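Local coordinates for NS3-like protein (Alongshan virus, PDB 6M40) that probably hydrolyses ATP and other nucleoside triphosphates to drive RNA unwinding, as the helicase part of a larger flavivirus NS3-like protein, at residues R40-W45 with D110-L115; V171-N176 with G307-A312; I224-K229 with M246-T251; H324-T329 with G348-Q353. All blocks are in the same frame, centred on the assembly; numbering follows the deposited sequence.

In the fold
Contact 1 lies in the DEAD domain and is largely buried. Contacts 2 and 3 belong to one mixed sheet and pair parallel strands; contact 3 is nested in the chain loop that contact 2 closes, their centres about 20 Å apart. Contact 3 is the buried pair, mainly aliphatic. Contact 2 is partly exposed, with tyrosines, a proline and arginines. Contact 4 joins the starts of two helices that follow that sheet in the chain and is partly buried. Backbone bonds knit contacts 2 and 3, contact 4 has one backbone bond, modelled doubtfully short, and contact 1 depends on side-chain packing. Contact 1 is about 38 Å from contact 3, centre to centre.

Contact 1: R40-W45 with D110-L115; sequences RQLMTW and DVSYVL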
loop_
_atom_site.group_PDB
_atom_site.type_symbol
_atom_site.label_atom_id
_atom_site.label_comp_id
_atom_site.label_asym_id
_atom_site.label_seq_id
_atom_site.Cartn_x
_atom_site.Cartn_y
_atom_site.Cartn_z
ATOM N N ARG A 40 -18.554 -10.740 -14.155
ATOM C CA ARG A 40 -19.508 -11.572 -14.874
ATOM C C ARG A 40 -18.851 -12.266 -16.059
ATOM O O ARG A 40 -19.268 -13.363 -16.449
ATOM C CB ARG A 40 -20.694 -10.734 -15.350
ATOM C CG ARG A 40 -20.292 -9.554 -16.217
ATOM C CD ARG A 40 -21.479 -8.980 -16.967
ATOM N NE ARG A 40 -22.099 -9.952 -17.862
ATOM C CZ ARG A 40 -21.544 -10.394 -18.988
ATOM N NH1 ARG A 40 -20.341 -9.968 -19.356
ATOM N NH2 ARG A 40 -22.187 -11.272 -19.746
ATOM N N GLN A 41 -17.837 -11.638 -16.656
ATOM C CA GLN A 41 -17.085 -12.304 -17.711
ATOM C C GLN A 41 -16.230 -13.438 -17.159
ATOM O O GLN A 41 -15.897 -14.368 -17.902
ATOM C CB GLN A 41 -16.217 -11.289 -18.466
ATOM C CG GLN A 41 -17.001 -10.422 -19.440
ATOM C CD GLN A 41 -16.194 -9.245 -19.958
ATOM O OE1 GLN A 41 -15.028 -9.082 -19.612
ATOM N NE2 GLN A 41 -16.813 -8.420 -20.792
ATOM N N LEU A 42 -15.863 -13.383 -15.878
ATOM C CA LEU A 42 -15.161 -14.484 -15.227
ATOM C C LEU A 42 -16.102 -15.544 -14.665
ATOM O O LEU A 42 -15.632 -16.623 -14.293
ATOM C CB LEU A 42 -14.265 -13.959 -14.098
ATOM C CG LEU A 42 -13.000 -13.177 -14.491
ATOM C CD1 LEU A 42 -12.239 -12.713 -13.250
ATOM C CD2 LEU A 42 -12.086 -13.976 -15.412
HETATM N N MSE A 43 -17.405 -15.273 -14.599
HETATM C CA MSE A 43 -18.383 -16.296 -14.231
HETATM C C MSE A 43 -18.667 -17.203 -15.429
HETATM O O MSE A 43 -19.534 -18.076 -15.380
HETATM C CB MSE A 43 -19.667 -15.647 -13.708
HETATM C CG MSE A 43 -19.473 -14.934 -12.371
HETATM SE SE MSE A 43 -18.779 -16.078 -10.942
HETATM C CE MSE A 43 -20.357 -17.168 -10.610
ATOM N N THR A 44 -17.907 -16.983 -16.502
ATOM C CA THR A 44 -17.973 -17.863 -17.662
ATOM C C THR A 44 -17.573 -19.286 -17.295
ATOM O O THR A 44 -18.302 -20.241 -17.579
ATOM C CB THR A 44 -17.057 -17.331 -18.766
ATOM O OG1 THR A 44 -17.583 -16.108 -19.297
ATOM C CG2 THR A 44 -16.909 -18.355 -19.891
ATOM N N TRP A 45 -16.408 -19.439 -16.651
ATOM C CA TRP A 45 -15.779 -20.735 -16.439
ATOM C C TRP A 45 -15.536 -21.087 -14.978
ATOM O O TRP A 45 -15.270 -22.255 -14.687
ATOM C CB TRP A 45 -14.423 -20.800 -17.175
ATOM C CG TRP A 45 -13.591 -19.542 -17.014
ATOM C CD1 TRP A 45 -13.120 -19.014 -15.847
ATOM C CD2 TRP A 45 -13.139 -18.664 -18.058
ATOM N NE1 TRP A 45 -12.412 -17.862 -16.097
ATOM C CE2 TRP A 45 -12.407 -17.626 -17.446
ATOM C CE3 TRP A 45 -13.284 -18.655 -19.450
ATOM C CZ2 TRP A 45 -11.823 -16.592 -18.173
ATOM C CZ3 TRP A 45 -12.700 -17.623 -20.173
ATOM C CH2 TRP A 45 -11.980 -16.606 -19.532
ATOM N N ASP A 110 -11.331 -23.452 -9.465
ATOM C CA ASP A 110 -12.547 -22.804 -9.940
ATOM C C ASP A 110 -12.746 -21.447 -9.282
ATOM O O ASP A 110 -13.878 -20.975 -9.151
ATOM C CB ASP A 110 -13.766 -23.696 -9.688
ATOM C CG ASP A 110 -14.012 -23.967 -8.204
ATOM O OD1 ASP A 110 -13.047 -23.998 -7.415
ATOM O OD2 ASP A 110 -15.184 -24.159 -7.822
ATOM N N VAL A 111 -11.660 -20.806 -8.861
ATOM C CA VAL A 111 -11.721 -19.514 -8.187
ATOM C C VAL A 111 -10.862 -18.531 -8.966
ATOM O O VAL A 111 -9.638 -18.705 -9.066
ATOM C CB VAL A 111 -11.251 -19.592 -6.727
ATOM C CG1 VAL A 111 -11.415 -18.237 -6.064
ATOM C CG2 VAL A 111 -12.020 -20.657 -5.968
ATOM N N SER A 112 -11.497 -17.485 -9.483
ATOM C CA SER A 112 -10.813 -16.396 -10.164
ATOM C C SER A 112 -10.724 -15.195 -9.227
ATOM O O SER A 112 -11.537 -15.031 -8.313
ATOM C CB SER A 112 -11.535 -16.027 -11.461
ATOM O OG SER A 112 -11.328 -17.030 -12.434
ATOM N N TYR A 113 -9.702 -14.372 -9.442
ATOM C CA TYR A 113 -9.384 -13.266 -8.550
ATOM C C TYR A 113 -9.381 -11.968 -9.354
ATOM O O TYR A 113 -9.152 -11.976 -10.565
ATOM C CB TYR A 113 -8.040 -13.536 -7.830
ATOM C CG TYR A 113 -8.008 -14.911 -7.148
ATOM C CD1 TYR A 113 -7.712 -16.068 -7.874
ATOM C CD2 TYR A 113 -8.298 -15.057 -5.789
ATOM C CE1 TYR A 113 -7.698 -17.323 -7.271
ATOM C CE2 TYR A 113 -8.285 -16.322 -5.175
ATOM C CZ TYR A 113 -7.982 -17.442 -5.926
ATOM O OH TYR A 113 -7.960 -18.689 -5.342
ATOM N N VAL A 114 -9.723 -10.863 -8.690
ATOM C CA VAL A 114 -9.590 -9.518 -9.249
ATOM C C VAL A 114 -8.895 -8.675 -8.190
ATOM O O VAL A 114 -9.450 -8.464 -7.105
ATOM C CB VAL A 114 -10.949 -8.885 -9.622
ATOM C CG1 VAL A 114 -10.786 -7.392 -9.843
ATOM C CG2 VAL A 114 -11.547 -9.540 -10.868
ATOM N N LEU A 115 -7.700 -8.189 -8.497
ATOM C CA LEU A 115 -6.900 -7.437 -7.543
ATOM C C LEU A 115 -6.736 -6.001 -8.014
ATOM O O LEU A 115 -6.387 -5.756 -9.171
ATOM C CB LEU A 115 -5.527 -8.078 -7.360
ATOM C CG LEU A 115 -5.417 -9.332 -6.492
ATOM C CD1 LEU A 115 -6.227 -10.489 -7.027
ATOM C CD2 LEU A 115 -3.945 -9.692 -6.402
#
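Leu42 and Ser112 meet carbon to carbon: CD1 of Leu42 lies 3.8 Å from CB of Ser112. The same methyl is 4.0 Å from CG2 of Val114. Ser112 and Val114 are two apart on the strand, so both point to the helix. Leu42 has CG beside its backbone N (chi1 -71°), and its extended chain carries CD1 to the strand. Val49 and Ile146, on the flanking strands, also touch Leu42.

The aromatic contact is looser. Trp45 turns its indole edge to the strand, and Ser112 OG lies near the ring plane, 3.9 Å from Trp45 NE1. The CG of Trp45 sits between its backbone N and carbonyl carbon (chi1 44°), which swings the indole edge toward the strand. Thr44 CB lies over one ring face.

The polar bonds are local or lead outward. Thr44 OG1 donates to Gln41 O at 2.8 Å, from above the carbonyl plane, and so ties down the turn after the helix. Ser112 OG is bonded to Ala144 N, with a weak bond to Ser46 OG.

The helix is the one that follows the P-loop. The strand leads into the DExH motif. The chemistry implies that this helix end rests on the parallel sheet through aliphatic contact, while the serine hydroxyl beside it is engaged by Ala144 N, just before strand 145-149.

Contact 2: V171-N176 with G307-A312; sequences VDRVYN and GYYRPA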
loop_
_atom_site.group_PDB
_atom_site.type_symbol
_atom_site.label_atom_id
_atom_site.label_comp_id
_atom_site.label_asym_id
_atom_site.label_seq_id
_atom_site.Cartn_x
_atom_site.Cartn_y
_atom_site.Cartn_z
ATOM N N VAL A 171 -3.212 20.166 -13.154
ATOM C CA VAL A 171 -2.175 21.123 -13.523
ATOM C C VAL A 171 -0.945 20.825 -12.679
ATOM O O VAL A 171 -1.017 20.799 -11.445
ATOM C CB VAL A 171 -2.650 22.575 -13.330
ATOM C CG1 VAL A 171 -1.518 23.549 -13.631
ATOM C CG2 VAL A 171 -3.858 22.854 -14.213
ATOM N N ASP A 172 0.186 20.618 -13.342
ATOM C CA ASP A 172 1.448 20.323 -12.676
ATOM C C ASP A 172 2.279 21.594 -12.590
ATOM O O ASP A 172 2.603 22.204 -13.615
ATOM C CB ASP A 172 2.215 19.236 -13.424
ATOM C CG ASP A 172 1.511 17.908 -13.376
ATOM O OD1 ASP A 172 1.397 17.343 -12.268
ATOM O OD2 ASP A 172 1.043 17.448 -14.437
ATOM N N ARG A 173 2.627 21.981 -11.369
ATOM C CA ARG A 173 3.427 23.161 -11.114
ATOM C C ARG A 173 4.605 22.759 -10.241
ATOM O O ARG A 173 4.735 21.603 -9.828
ATOM C CB ARG A 173 2.583 24.265 -10.469
ATOM C CG ARG A 173 1.454 24.744 -11.367
ATOM C CD ARG A 173 0.638 25.826 -10.698
ATOM N NE ARG A 173 -0.491 26.254 -11.516
ATOM C CZ ARG A 173 -1.359 27.192 -11.154
ATOM N NH1 ARG A 173 -1.225 27.805 -9.985
ATOM N NH2 ARG A 173 -2.362 27.519 -11.958
ATOM N N VAL A 174 5.471 23.727 -9.963
ATOM C CA VAL A 174 6.751 23.457 -9.326
ATOM C C VAL A 174 7.086 24.608 -8.392
ATOM O O VAL A 174 7.197 25.758 -8.835
ATOM C CB VAL A 174 7.871 23.269 -10.362
ATOM C CG1 VAL A 174 9.209 23.340 -9.690
ATOM C CG2 VAL A 174 7.707 21.941 -11.090
ATOM N N TYR A 175 7.262 24.299 -7.112
ATOM C CA TYR A 175 7.732 25.254 -6.121
ATOM C C TYR A 175 9.212 25.013 -5.860
ATOM O O TYR A 175 9.656 23.868 -5.753
ATOM C CB TYR A 175 6.932 25.127 -4.824
ATOM C CG TYR A 175 7.107 23.806 -4.108
ATOM C CD1 TYR A 175 8.148 23.619 -3.211
ATOM C CD2 TYR A 175 6.228 22.752 -4.320
ATOM C CE1 TYR A 175 8.316 22.427 -2.557
ATOM C CE2 TYR A 175 6.388 21.550 -3.661
ATOM C CZ TYR A 175 7.436 21.388 -2.781
ATOM O OH TYR A 175 7.618 20.192 -2.114
ATOM N N ASN A 176 9.973 26.103 -5.765
ATOM C CA ASN A 176 11.407 26.031 -5.533
ATOM C C ASN A 176 11.804 26.435 -4.125
ATOM O O ASN A 176 12.978 26.298 -3.765
ATOM C CB ASN A 176 12.146 26.940 -6.527
ATOM C CG ASN A 176 12.127 26.401 -7.947
ATOM O OD1 ASN A 176 13.051 25.704 -8.372
ATOM N ND2 ASN A 176 11.081 26.735 -8.693
ATOM N N GLY A 307 -4.863 20.850 -8.817
ATOM C CA GLY A 307 -3.485 21.221 -9.072
ATOM C C GLY A 307 -2.541 20.368 -8.250
ATOM O O GLY A 307 -2.891 19.910 -7.161
ATOM N N TYR A 308 -1.341 20.146 -8.786
ATOM C CA TYR A 308 -0.337 19.292 -8.161
ATOM C C TYR A 308 0.976 20.048 -8.071
ATOM O O TYR A 308 1.534 20.452 -9.097
ATOM C CB TYR A 308 -0.152 17.996 -8.953
ATOM C CG TYR A 308 0.923 17.084 -8.389
ATOM C CD1 TYR A 308 0.778 16.505 -7.138
ATOM C CD2 TYR A 308 2.074 16.790 -9.114
ATOM C CE1 TYR A 308 1.749 15.672 -6.620
ATOM C CE2 TYR A 308 3.048 15.957 -8.603
ATOM C CZ TYR A 308 2.879 15.398 -7.351
ATOM O OH TYR A 308 3.842 14.567 -6.824
ATOM N N TYR A 309 1.483 20.203 -6.851
ATOM C CA TYR A 309 2.706 20.947 -6.577
ATOM C C TYR A 309 3.772 19.985 -6.059
ATOM O O TYR A 309 3.649 19.452 -4.952
ATOM C CB TYR A 309 2.425 22.068 -5.578
ATOM C CG TYR A 309 1.373 23.031 -6.076
ATOM C CD1 TYR A 309 0.019 22.789 -5.869
ATOM C CD2 TYR A 309 1.734 24.178 -6.764
ATOM C CE1 TYR A 309 -0.943 23.673 -6.332
ATOM C CE2 TYR A 309 0.790 25.057 -7.226
ATOM C CZ TYR A 309 -0.549 24.807 -7.010
ATOM O OH TYR A 309 -1.482 25.702 -7.484
ATOM N N ARG A 310 4.817 19.763 -6.865
ATOM C CA ARG A 310 6.014 19.022 -6.501
ATOM C C ARG A 310 7.207 19.973 -6.440
ATOM O O ARG A 310 7.215 21.001 -7.123
ATOM C CB ARG A 310 6.312 17.914 -7.518
ATOM C CG ARG A 310 7.010 18.421 -8.771
ATOM C CD ARG A 310 7.229 17.324 -9.798
ATOM N NE ARG A 310 7.662 17.886 -11.074
ATOM C CZ ARG A 310 6.832 18.368 -11.995
ATOM N NH1 ARG A 310 5.523 18.361 -11.780
ATOM N NH2 ARG A 310 7.311 18.862 -13.127
ATOM N N PRO A 311 8.240 19.664 -5.655
ATOM C CA PRO A 311 9.405 20.558 -5.618
ATOM C C PRO A 311 10.222 20.466 -6.897
ATOM O O PRO A 311 10.380 19.393 -7.481
ATOM C CB PRO A 311 10.200 20.069 -4.404
ATOM C CG PRO A 311 9.776 18.659 -4.202
ATOM C CD PRO A 311 8.355 18.556 -4.688
ATOM N N ALA A 312 10.727 21.624 -7.335
ATOM C CA ALA A 312 11.578 21.673 -8.520
ATOM C C ALA A 312 12.666 20.613 -8.447
ATOM O O ALA A 312 12.872 19.844 -9.393
ATOM C CB ALA A 312 12.203 23.063 -8.664
#
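Tyr175 lays one face of its ring on Pro311, its partner in a pair of parallel strands. Pro311 CA is 3.7 Å from the ring centroid and 16° off the ring normal, a CH-pi contact. Tyr175 CZ and Pro311 CB are 3.5 Å apart. Tyr175 CG is held between its backbone N and carbonyl carbon (chi1 65°), which folds the ring over the other strand. Its hydroxyl is bonded to Asp267 O.

On the same face, Arg173 and Tyr309 run side by side. Arg173 CD is 3.6 Å from Tyr309 CE2, with guanidinium and ring planes perpendicular. The other face carries Val174 CG2 over the Arg310 guanidinium, 3.7 Å from NH2. There Asp172 OD1 meets the edge of the Tyr308 ring, but its salt bridge goes to Arg297.

The backbone ladder includes Tyr308 N to Val171 O (2.8 Å), Arg173 N to Tyr308 O (2.9 Å) and Ala312 N to Tyr175 O (2.9 Å). Arg310 N to Arg173 O is weak.

Strand 306-311 lies between strands 170-175 and 264-276. Helix 290-297 packs on Tyr308 through Thr293 and Arg297, and Phe266 stacks with Tyr309.

Contact 3: I224-K229 with M246-T251; sequences IVLSRK and MCVVTT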
loop_
_atom_site.group_PDB
_atom_site.type_symbol
_atom_site.label_atom_id
_atom_site.label_comp_id
_atom_site.label_asym_id
_atom_site.label_seq_id
_atom_site.Cartn_x
_atom_site.Cartn_y
_atom_site.Cartn_z
ATOM N N ILE A 224 -5.725 19.508 9.628
ATOM C CA ILE A 224 -6.153 18.194 10.093
ATOM C C ILE A 224 -4.980 17.255 9.836
ATOM O O ILE A 224 -4.697 16.889 8.691
ATOM C CB ILE A 224 -7.438 17.733 9.390
ATOM C CG1 ILE A 224 -8.645 17.913 10.318
ATOM C CG2 ILE A 224 -7.328 16.302 8.905
ATOM C CD1 ILE A 224 -9.985 17.639 9.665
ATOM N N VAL A 225 -4.274 16.883 10.895
ATOM C CA VAL A 225 -3.140 15.975 10.763
ATOM C C VAL A 225 -3.661 14.549 10.674
ATOM O O VAL A 225 -4.570 14.157 11.415
ATOM C CB VAL A 225 -2.168 16.145 11.943
ATOM C CG1 VAL A 225 -0.891 15.360 11.698
ATOM C CG2 VAL A 225 -1.858 17.618 12.161
ATOM N N LEU A 226 -3.097 13.767 9.757
ATOM C CA LEU A 226 -3.505 12.381 9.556
ATOM C C LEU A 226 -2.261 11.507 9.509
ATOM O O LEU A 226 -1.467 11.599 8.568
ATOM C CB LEU A 226 -4.328 12.224 8.278
ATOM C CG LEU A 226 -5.826 12.536 8.360
ATOM C CD1 LEU A 226 -6.464 12.393 6.989
ATOM C CD2 LEU A 226 -6.507 11.627 9.369
ATOM N N SER A 227 -2.094 10.670 10.525
ATOM C CA SER A 227 -1.066 9.644 10.545
ATOM C C SER A 227 -1.715 8.345 10.996
ATOM O O SER A 227 -2.824 8.342 11.538
ATOM C CB SER A 227 0.095 10.013 11.477
ATOM O OG SER A 227 -0.337 10.103 12.823
ATOM N N ARG A 228 -1.031 7.227 10.749
ATOM C CA ARG A 228 -1.517 5.967 11.299
ATOM C C ARG A 228 -1.714 6.092 12.801
ATOM O O ARG A 228 -2.645 5.514 13.372
ATOM C CB ARG A 228 -0.547 4.830 10.987
ATOM C CG ARG A 228 -1.138 3.472 11.288
ATOM C CD ARG A 228 -2.291 3.196 10.346
ATOM N NE ARG A 228 -1.959 2.145 9.389
ATOM C CZ ARG A 228 -0.960 2.214 8.516
ATOM N NH1 ARG A 228 -0.174 3.282 8.478
ATOM N NH2 ARG A 228 -0.739 1.207 7.684
ATOM N N LYS A 229 -0.841 6.860 13.452
ATOM C CA LYS A 229 -0.945 7.122 14.879
ATOM C C LYS A 229 -2.211 7.883 15.249
ATOM O O LYS A 229 -2.650 7.804 16.401
ATOM C CB LYS A 229 0.283 7.908 15.335
ATOM C CG LYS A 229 0.115 8.633 16.650
ATOM C CD LYS A 229 1.207 9.673 16.830
ATOM C CE LYS A 229 1.343 10.085 18.282
ATOM N NZ LYS A 229 1.797 8.941 19.123
HETATM N N MSE A 246 -9.324 24.158 4.621
HETATM C CA MSE A 246 -8.845 22.936 5.262
HETATM C C MSE A 246 -7.521 22.453 4.680
HETATM O O MSE A 246 -7.360 22.385 3.461
HETATM C CB MSE A 246 -9.884 21.824 5.125
HETATM C CG MSE A 246 -9.260 20.441 5.118
HETATM SE SE MSE A 246 -10.588 19.002 5.087
HETATM C CE MSE A 246 -10.456 18.530 3.183
ATOM N N CYS A 247 -6.594 22.062 5.549
ATOM C CA CYS A 247 -5.297 21.553 5.111
ATOM C C CYS A 247 -5.022 20.208 5.777
ATOM O O CYS A 247 -4.630 20.151 6.944
ATOM C CB CYS A 247 -4.188 22.551 5.420
ATOM S SG CYS A 247 -2.597 22.125 4.671
ATOM N N VAL A 248 -5.216 19.134 5.021
ATOM C CA VAL A 248 -4.817 17.803 5.457
ATOM C C VAL A 248 -3.306 17.688 5.313
ATOM O O VAL A 248 -2.773 17.741 4.203
ATOM C CB VAL A 248 -5.521 16.713 4.650
ATOM C CG1 VAL A 248 -5.003 15.334 5.056
ATOM C CG2 VAL A 248 -7.028 16.785 4.841
ATOM N N VAL A 249 -2.612 17.559 6.440
ATOM C CA VAL A 249 -1.206 17.184 6.459
ATOM C C VAL A 249 -1.165 15.700 6.796
ATOM O O VAL A 249 -1.572 15.297 7.893
ATOM C CB VAL A 249 -0.402 18.019 7.471
ATOM C CG1 VAL A 249 1.082 17.898 7.180
ATOM C CG2 VAL A 249 -0.850 19.474 7.423
ATOM N N THR A 250 -0.680 14.883 5.864
ATOM C CA THR A 250 -0.836 13.440 5.964
ATOM C C THR A 250 0.463 12.722 5.636
ATOM O O THR A 250 1.274 13.190 4.834
ATOM C CB THR A 250 -1.961 12.940 5.032
ATOM O OG1 THR A 250 -1.984 11.505 4.999
ATOM C CG2 THR A 250 -1.774 13.477 3.615
ATOM N N THR A 251 0.657 11.581 6.302
ATOM C CA THR A 251 1.651 10.587 5.910
ATOM C C THR A 251 1.024 9.761 4.804
ATOM O O THR A 251 0.011 10.179 4.240
ATOM C CB THR A 251 2.064 9.734 7.098
ATOM O OG1 THR A 251 1.017 8.817 7.437
ATOM C CG2 THR A 251 2.344 10.635 8.306
#
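A beta-alpha-beta unit joins Ile224-Leu226 to Met246-Thr250: the chain leaves the first strand, passes through helix 231-237 and returns parallel to it. Four backbone bonds pair the strands. Ile224 N binds Cys247 O (3.0 Å), and Val249 N binds Ile224 O (3.1 Å). Leu226 N binds Val249 O (2.9 Å), and Thr251 N binds Leu226 O (3.1 Å). The short strand axes differ by 22°.

On one face, Val248 sends a methyl to each of two neighbours. Its CG1 is 3.8 Å from Leu226 CD1, and its CG2 is 4.1 Å from Ile224 CG2. With CG1 anti to the backbone N (chi1 176°), that methyl faces Leu226 and CG2 faces Ile224. Helix 231-237 covers this face, with Leu237 on Ile224 and Ile235 on Leu226. Val225 and Val249 point to the other face, where helix 208-216 sets Ala212 against both.

Past the strands, Ser227 CB packs on Thr251 CG2 at 3.9 Å. Ser227 OG is bonded to Thr230 OG1.

A parallel strand pair with helices on both faces is typical of a RecA-like alpha/beta domain; here it is probably the second of the two in a superfamily 2 helicase.

Contact 4: H324-T329 with G348-Q353; sequences HPDSVT and GAAVQQ
The Asp326 carboxylate comes nearest the other segment at Ala350, OD2 to CB 4.4 Å. The His324 ring stays on its own side, with Pro325 CD over one face, offset toward the rim. Its ND1 accepts a weak hydrogen bond from Asp326 N at 3.3 Å, fairly straight at 164°.

The main side-chain contact is aliphatic. Val351 CG2 packs on Asp326 CB at 3.5 Å. With CG1 of Val351 anti to the backbone N (chi1 170°), CG2 is the methyl left facing Asp326. Asp326 CB is also 4.2 Å from Gly348 CA, where no side chain intervenes. Gly348 N bonds to Pro325 O, though its very short modelled length is doubtful.

Both segments lead into helices. Gly348 is the N-cap of helix 349-357, and Ser327 is the N-cap of helix 328-339. Ser327 OG has a weak bond to Leu330 N, the usual reach of a capping serine. These helices come after the two RecA-like domains, consistent with the helical third domain of flavivirus NS3 helicases.

The long strand 264-276 reaches this place. Val276 touches Val351 and shares a backbone bond with Asp326, and Tyr274 shares one with Val328. Thr329 OG1 is bonded to Asp121 OD1, on the chain just before helix 123-136.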
loop_
_atom_site.group_PDB
_atom_site.type_symbol
_atom_site.label_atom_id
_atom_site.label_comp_id
_atom_site.label_asym_id
_atom_site.label_seq_id
_atom_site.Cartn_x
_atom_site.Cartn_y
_atom_site.Cartn_z
ATOM N N HIS A 324 11.993 1.170 -3.474
ATOM C CA HIS A 324 13.394 1.496 -3.261
ATOM C C HIS A 324 14.200 0.198 -3.217
ATOM O O HIS A 324 13.762 -0.779 -2.603
ATOM C CB HIS A 324 13.574 2.278 -1.965
ATOM C CG HIS A 324 14.993 2.674 -1.694
ATOM N ND1 HIS A 324 15.963 1.758 -1.357
ATOM C CD2 HIS A 324 15.608 3.880 -1.718
ATOM C CE1 HIS A 324 17.110 2.382 -1.171
ATOM N NE2 HIS A 324 16.923 3.669 -1.386
ATOM N N PRO A 325 15.381 0.162 -3.834
ATOM C CA PRO A 325 16.040 -1.126 -4.106
ATOM C C PRO A 325 16.214 -2.049 -2.906
ATOM O O PRO A 325 16.173 -3.275 -3.085
ATOM C CB PRO A 325 17.402 -0.705 -4.691
ATOM C CG PRO A 325 17.469 0.824 -4.542
ATOM C CD PRO A 325 16.064 1.281 -4.508
ATOM N N ASP A 326 16.431 -1.531 -1.701
ATOM C CA ASP A 326 16.596 -2.391 -0.536
ATOM C C ASP A 326 15.739 -1.859 0.611
ATOM O O ASP A 326 16.220 -1.554 1.701
ATOM C CB ASP A 326 18.075 -2.532 -0.155
ATOM C CG ASP A 326 18.820 -1.232 -0.230
ATOM O OD1 ASP A 326 18.294 -0.224 0.275
ATOM O OD2 ASP A 326 19.938 -1.216 -0.778
ATOM N N SER A 327 14.436 -1.761 0.346
ATOM C CA SER A 327 13.473 -1.461 1.392
ATOM C C SER A 327 13.085 -2.738 2.125
ATOM O O SER A 327 12.995 -3.823 1.540
ATOM C CB SER A 327 12.227 -0.787 0.818
ATOM O OG SER A 327 11.412 -1.705 0.101
ATOM N N VAL A 328 12.879 -2.602 3.434
ATOM C CA VAL A 328 12.590 -3.773 4.238
ATOM C C VAL A 328 11.274 -4.441 3.860
ATOM O O VAL A 328 11.072 -5.617 4.184
ATOM C CB VAL A 328 12.575 -3.431 5.741
ATOM C CG1 VAL A 328 11.453 -2.461 6.049
ATOM C CG2 VAL A 328 12.432 -4.704 6.567
ATOM N N THR A 329 10.374 -3.734 3.177
ATOM C CA THR A 329 9.210 -4.426 2.644
ATOM C C THR A 329 9.607 -5.382 1.538
ATOM O O THR A 329 9.001 -6.447 1.393
ATOM C CB THR A 329 8.168 -3.439 2.127
ATOM O OG1 THR A 329 8.784 -2.451 1.291
ATOM C CG2 THR A 329 7.446 -2.754 3.285
ATOM N N GLY A 348 17.818 -4.988 -3.801
ATOM C CA GLY A 348 19.193 -4.566 -3.619
ATOM C C GLY A 348 20.115 -5.688 -3.173
ATOM O O GLY A 348 19.744 -6.857 -3.068
ATOM N N ALA A 349 21.372 -5.307 -2.925
ATOM C CA ALA A 349 22.367 -6.273 -2.473
ATOM C C ALA A 349 22.275 -6.507 -0.973
ATOM O O ALA A 349 22.492 -7.631 -0.510
ATOM C CB ALA A 349 23.769 -5.800 -2.855
ATOM N N ALA A 350 21.964 -5.458 -0.208
ATOM C CA ALA A 350 21.819 -5.591 1.231
ATOM C C ALA A 350 20.610 -6.429 1.616
ATOM O O ALA A 350 20.555 -6.922 2.747
ATOM C CB ALA A 350 21.719 -4.214 1.877
ATOM N N VAL A 351 19.642 -6.594 0.719
ATOM C CA VAL A 351 18.529 -7.485 1.004
ATOM C C VAL A 351 18.926 -8.931 0.737
ATOM O O VAL A 351 18.731 -9.813 1.583
ATOM C CB VAL A 351 17.289 -7.067 0.190
ATOM C CG1 VAL A 351 16.203 -8.127 0.298
ATOM C CG2 VAL A 351 16.784 -5.712 0.674
ATOM N N GLN A 352 19.509 -9.193 -0.434
ATOM C CA GLN A 352 20.015 -10.530 -0.719
ATOM C C GLN A 352 20.888 -11.039 0.416
ATOM O O GLN A 352 20.784 -12.202 0.813
ATOM C CB GLN A 352 20.821 -10.530 -2.007
ATOM C CG GLN A 352 20.042 -10.304 -3.260
ATOM C CD GLN A 352 20.978 -10.098 -4.422
ATOM O OE1 GLN A 352 22.060 -10.679 -4.465
ATOM N NE2 GLN A 352 20.589 -9.254 -5.352
ATOM N N GLN A 353 21.793 -10.190 0.911
ATOM C CA GLN A 353 22.607 -10.537 2.072
ATOM C C GLN A 353 21.727 -10.863 3.273
ATOM O O GLN A 353 21.949 -11.857 3.975
ATOM C CB GLN A 353 23.545 -9.366 2.386
ATOM C CG GLN A 353 24.601 -9.608 3.453
ATOM C CD GLN A 353 24.051 -9.592 4.867
ATOM O OE1 GLN A 353 24.310 -10.504 5.646
ATOM N NE2 GLN A 353 23.302 -8.550 5.207
#